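Local coordinates for ESX-5 secretion-associated protein EspG5 (PDB 6VJ5), which acts as a cytoplasmic chaperone specific for its cognate PE/PPE proteins, keeping PE/PPE dimers from aggregating, and is required for secretion of LipY and PE31/PPE18, at residues 227-238 / 286-297. Numbering follows the deposited sequence.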
loop_
_atom_site.group_PDB
_atom_site.type_symbol
_atom_site.label_atom_id
_atom_site.label_comp_id
_atom_site.label_asym_id
_atom_site.label_seq_id
_atom_site.Cartn_x
_atom_site.Cartn_y
_atom_site.Cartn_z
ATOM N N ALA C 227 26.902 -1.375 5.951
ATOM C CA ALA C 227 26.808 -0.377 4.896
ATOM C C ALA C 227 26.165 -0.969 3.648
ATOM O O ALA C 227 26.102 -2.187 3.466
ATOM C CB ALA C 227 28.190 0.193 4.541
ATOM N N ARG C 228 25.709 -0.071 2.776
ATOM C CA ARG C 228 25.030 -0.426 1.536
ATOM C C ARG C 228 25.502 0.520 0.441
ATOM O O ARG C 228 25.614 1.730 0.663
ATOM C CB ARG C 228 23.509 -0.349 1.715
ATOM C CG ARG C 228 22.730 -1.427 0.977
ATOM C CD ARG C 228 21.330 -1.651 1.587
ATOM N NE ARG C 228 20.835 -0.479 2.304
ATOM C CZ ARG C 228 20.395 -0.494 3.559
ATOM N NH1 ARG C 228 19.977 0.624 4.123
ATOM N NH2 ARG C 228 20.348 -1.628 4.245
ATOM N N GLN C 229 25.798 -0.038 -0.733
ATOM C CA GLN C 229 26.289 0.721 -1.875
ATOM C C GLN C 229 25.340 0.560 -3.055
ATOM O O GLN C 229 24.677 -0.472 -3.204
ATOM C CB GLN C 229 27.694 0.259 -2.275
ATOM C CG GLN C 229 28.656 1.385 -2.594
ATOM C CD GLN C 229 30.046 0.880 -2.934
ATOM O OE1 GLN C 229 30.250 -0.313 -3.159
ATOM N NE2 GLN C 229 31.011 1.789 -2.972
ATOM N N TYR C 230 25.284 1.591 -3.904
ATOM C CA TYR C 230 24.344 1.634 -5.018
ATOM C C TYR C 230 25.044 2.012 -6.317
ATOM O O TYR C 230 25.723 3.042 -6.386
ATOM C CB TYR C 230 23.212 2.640 -4.744
ATOM C CG TYR C 230 22.400 2.353 -3.503
ATOM C CD1 TYR C 230 21.385 1.409 -3.524
ATOM C CD2 TYR C 230 22.641 3.032 -2.315
ATOM C CE1 TYR C 230 20.637 1.137 -2.396
ATOM C CE2 TYR C 230 21.895 2.769 -1.179
ATOM C CZ TYR C 230 20.895 1.820 -1.227
ATOM O OH TYR C 230 20.144 1.543 -0.108
ATOM N N ARG C 231 24.854 1.187 -7.350
ATOM C CA ARG C 231 25.301 1.475 -8.707
ATOM C C ARG C 231 24.115 1.315 -9.651
ATOM O O ARG C 231 23.258 0.449 -9.448
ATOM C CB ARG C 231 26.450 0.549 -9.137
ATOM C CG ARG C 231 26.936 0.774 -10.564
ATOM C CD ARG C 231 27.919 -0.316 -10.992
ATOM N NE ARG C 231 29.281 -0.048 -10.534
ATOM C CZ ARG C 231 30.293 -0.904 -10.642
ATOM N NH1 ARG C 231 30.104 -2.098 -11.188
ATOM N NH2 ARG C 231 31.495 -0.564 -10.198
ATOM N N ASP C 232 24.088 2.141 -10.702
ATOM C CA ASP C 232 22.932 2.268 -11.594
ATOM C C ASP C 232 21.634 2.092 -10.805
ATOM O O ASP C 232 21.213 3.008 -10.091
ATOM C CB ASP C 232 23.023 1.285 -12.776
ATOM C CG ASP C 232 23.258 -0.157 -12.356
ATOM O OD1 ASP C 232 24.333 -0.469 -11.807
ATOM O OD2 ASP C 232 22.351 -0.986 -12.585
ATOM N N ASP C 233 20.997 0.924 -10.914
ATOM C CA ASP C 233 19.832 0.605 -10.098
ATOM C C ASP C 233 20.045 -0.599 -9.186
ATOM O O ASP C 233 19.182 -0.875 -8.345
ATOM C CB ASP C 233 18.602 0.352 -10.986
ATOM C CG ASP C 233 17.326 0.168 -10.181
ATOM O OD1 ASP C 233 16.911 1.121 -9.486
ATOM O OD2 ASP C 233 16.739 -0.932 -10.247
ATOM N N ALA C 234 21.163 -1.310 -9.316
ATOM C CA ALA C 234 21.456 -2.449 -8.460
ATOM C C ALA C 234 22.036 -1.984 -7.125
ATOM O O ALA C 234 22.591 -0.888 -7.006
ATOM C CB ALA C 234 22.431 -3.402 -9.153
ATOM N N LYS C 235 21.911 -2.841 -6.110
ATOM C CA LYS C 235 22.364 -2.504 -4.767
ATOM C C LYS C 235 23.024 -3.718 -4.125
ATOM O O LYS C 235 22.857 -4.855 -4.576
ATOM C CB LYS C 235 21.198 -2.004 -3.899
ATOM C CG LYS C 235 20.250 -3.099 -3.417
ATOM C CD LYS C 235 18.847 -2.546 -3.176
ATOM C CE LYS C 235 17.964 -3.531 -2.416
ATOM N NZ LYS C 235 17.219 -4.478 -3.294
ATOM N N GLY C 236 23.791 -3.456 -3.062
ATOM C CA GLY C 236 24.473 -4.502 -2.334
ATOM C C GLY C 236 24.964 -4.084 -0.961
ATOM O O GLY C 236 25.482 -2.978 -0.767
ATOM N N PRO C 237 24.824 -4.974 0.020
ATOM C CA PRO C 237 25.295 -4.678 1.374
ATOM C C PRO C 237 26.759 -5.061 1.549
ATOM O O PRO C 237 27.340 -5.798 0.749
ATOM C CB PRO C 237 24.399 -5.567 2.245
ATOM C CG PRO C 237 24.267 -6.811 1.403
ATOM C CD PRO C 237 24.229 -6.326 -0.054
ATOM N N SER C 238 27.346 -4.554 2.631
ATOM C CA SER C 238 28.680 -4.993 3.019
ATOM C C SER C 238 28.630 -6.459 3.430
ATOM O O SER C 238 27.737 -6.876 4.174
ATOM C CB SER C 238 29.224 -4.142 4.164
ATOM O OG SER C 238 28.326 -4.121 5.255
ATOM N N LEU C 286 33.423 -1.206 5.399
ATOM C CA LEU C 286 33.378 -0.389 4.192
ATOM C C LEU C 286 34.201 -0.995 3.065
ATOM O O LEU C 286 33.868 -0.808 1.889
ATOM C CB LEU C 286 33.871 1.023 4.504
ATOM C CG LEU C 286 33.031 1.791 5.523
ATOM C CD1 LEU C 286 33.663 3.128 5.876
ATOM C CD2 LEU C 286 31.611 1.992 4.996
ATOM N N ASP C 287 35.268 -1.719 3.391
ATOM C CA ASP C 287 36.095 -2.316 2.351
ATOM C C ASP C 287 35.517 -3.617 1.815
ATOM O O ASP C 287 36.064 -4.166 0.852
ATOM C CB ASP C 287 37.514 -2.546 2.876
ATOM C CG ASP C 287 38.244 -1.244 3.159
ATOM O OD1 ASP C 287 37.852 -0.210 2.580
ATOM O OD2 ASP C 287 39.208 -1.251 3.953
ATOM N N THR C 288 34.427 -4.117 2.403
ATOM C CA THR C 288 33.727 -5.286 1.888
ATOM C C THR C 288 32.499 -4.911 1.064
ATOM O O THR C 288 31.727 -5.794 0.681
ATOM C CB THR C 288 33.312 -6.218 3.027
ATOM O OG1 THR C 288 32.528 -5.498 3.989
ATOM C CG2 THR C 288 34.535 -6.817 3.703
ATOM N N LEU C 289 32.291 -3.623 0.806
ATOM C CA LEU C 289 31.220 -3.204 -0.082
ATOM C C LEU C 289 31.483 -3.717 -1.497
ATOM O O LEU C 289 32.639 -3.861 -1.914
ATOM C CB LEU C 289 31.097 -1.684 -0.086
ATOM C CG LEU C 289 30.436 -1.097 1.158
ATOM C CD1 LEU C 289 30.726 0.382 1.271
ATOM C CD2 LEU C 289 28.938 -1.351 1.108
ATOM N N PRO C 290 30.422 -3.969 -2.270
ATOM C CA PRO C 290 30.614 -4.656 -3.561
ATOM C C PRO C 290 31.194 -3.778 -4.657
ATOM O O PRO C 290 31.857 -4.310 -5.555
ATOM C CB PRO C 290 29.195 -5.134 -3.917
ATOM C CG PRO C 290 28.290 -4.133 -3.232
ATOM C CD PRO C 290 28.999 -3.751 -1.948
ATOM N N TYR C 291 30.958 -2.466 -4.642
ATOM C CA TYR C 291 31.305 -1.605 -5.768
ATOM C C TYR C 291 32.535 -0.740 -5.492
ATOM O O TYR C 291 32.654 0.368 -6.017
ATOM C CB TYR C 291 30.114 -0.725 -6.149
ATOM C CG TYR C 291 28.818 -1.482 -6.371
ATOM C CD1 TYR C 291 28.815 -2.746 -6.952
ATOM C CD2 TYR C 291 27.597 -0.937 -5.990
ATOM C CE1 TYR C 291 27.631 -3.441 -7.149
ATOM C CE2 TYR C 291 26.411 -1.623 -6.184
ATOM C CZ TYR C 291 26.432 -2.874 -6.763
ATOM O OH TYR C 291 25.250 -3.554 -6.953
ATOM N N GLY C 292 33.464 -1.236 -4.680
ATOM C CA GLY C 292 34.760 -0.596 -4.560
ATOM C C GLY C 292 34.753 0.671 -3.723
ATOM O O GLY C 292 33.841 0.936 -2.936
ATOM N N GLU C 293 35.798 1.476 -3.926
ATOM C CA GLU C 293 36.109 2.633 -3.095
ATOM C C GLU C 293 34.864 3.389 -2.658
ATOM O O GLU C 293 34.159 3.984 -3.479
ATOM C CB GLU C 293 37.043 3.573 -3.860
ATOM C CG GLU C 293 38.430 3.010 -4.078
ATOM C CD GLU C 293 39.323 3.951 -4.857
ATOM O OE1 GLU C 293 38.861 5.055 -5.218
ATOM O OE2 GLU C 293 40.490 3.583 -5.110
ATOM N N TRP C 294 34.628 3.402 -1.347
ATOM C CA TRP C 294 33.380 3.929 -0.814
ATOM C C TRP C 294 33.383 5.449 -0.729
ATOM O O TRP C 294 32.341 6.078 -0.929
ATOM C CB TRP C 294 33.115 3.322 0.565
ATOM C CG TRP C 294 34.191 3.611 1.571
ATOM C CD1 TRP C 294 35.348 2.909 1.760
ATOM C CD2 TRP C 294 34.207 4.672 2.531
ATOM N NE1 TRP C 294 36.081 3.468 2.777
ATOM C CE2 TRP C 294 35.402 4.551 3.267
ATOM C CE3 TRP C 294 33.326 5.710 2.842
ATOM C CZ2 TRP C 294 35.739 5.432 4.291
ATOM C CZ3 TRP C 294 33.662 6.583 3.857
ATOM C CH2 TRP C 294 34.857 6.439 4.570
ATOM N N LYS C 295 34.531 6.064 -0.429
ATOM C CA LYS C 295 34.559 7.515 -0.281
ATOM C C LYS C 295 34.122 8.216 -1.560
ATOM O O LYS C 295 33.531 9.301 -1.503
ATOM C CB LYS C 295 35.957 7.974 0.131
ATOM C CG LYS C 295 36.456 7.305 1.399
ATOM C CD LYS C 295 37.259 8.254 2.274
ATOM C CE LYS C 295 38.749 8.190 1.974
ATOM N NZ LYS C 295 39.554 8.513 3.192
ATOM N N THR C 296 34.397 7.613 -2.716
ATOM C CA THR C 296 34.029 8.171 -4.014
ATOM C C THR C 296 33.335 7.082 -4.819
ATOM O O THR C 296 33.973 6.105 -5.223
ATOM C CB THR C 296 35.259 8.696 -4.756
ATOM O OG1 THR C 296 36.277 7.687 -4.768
ATOM C CG2 THR C 296 35.791 9.955 -4.087
ATOM N N HIS C 297 32.034 7.240 -5.043
ATOM C CA HIS C 297 31.301 6.287 -5.861
ATOM C C HIS C 297 29.936 6.866 -6.194
ATOM O O HIS C 297 29.357 7.612 -5.400
ATOM C CB HIS C 297 31.146 4.936 -5.153
ATOM C CG HIS C 297 30.760 3.822 -6.073
ATOM N ND1 HIS C 297 29.459 3.390 -6.219
ATOM C CD2 HIS C 297 31.504 3.064 -6.912
ATOM C CE1 HIS C 297 29.421 2.409 -7.102
ATOM N NE2 HIS C 297 30.648 2.191 -7.538
#
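Gln229 reaches from the beta hairpin 227-238 into the segment 286-297, the loop that follows helix 275-286, and hydrogen-bonds through both ends of its amide. OE1 accepts from the backbone N-H of Tyr291, N to OE1 2.7 Å, in a bent bond (136° at the hydrogen), while NE2 donates to Gly292 O at 3.0 Å, a straighter bond that meets the acceptor from above its carbonyl plane. The chain beyond CG is extended (chi2 178°), which carries the amide past the Tyr291 side chain; NE2 also lies over one face of the His297 ring, 3.7 Å from CG of His297. The Tyr291 ring is sandwiched: Arg231 CB forms a CH-pi contact 3.9 Å from the ring centroid, and Pro290 CG covers the opposite face. The phenol end reaches the returning strand, where OH of Tyr291 packs against CB of Ala234. Pro290 itself leans on Gly236. Leu289 CD2 meets Ala227 CB at 3.8 Å, with Leu286 CD2 on the same methyl; Leu289 also touches Leu83, and Leu286 touches Val85, both of strand 83-91. Two bonds on one buried amide thus fix its rotation and tie the C-terminal loop to the hairpin formed by strands 221-231 and 234-247, joined by a type II' turn from Arg231 to Ala234.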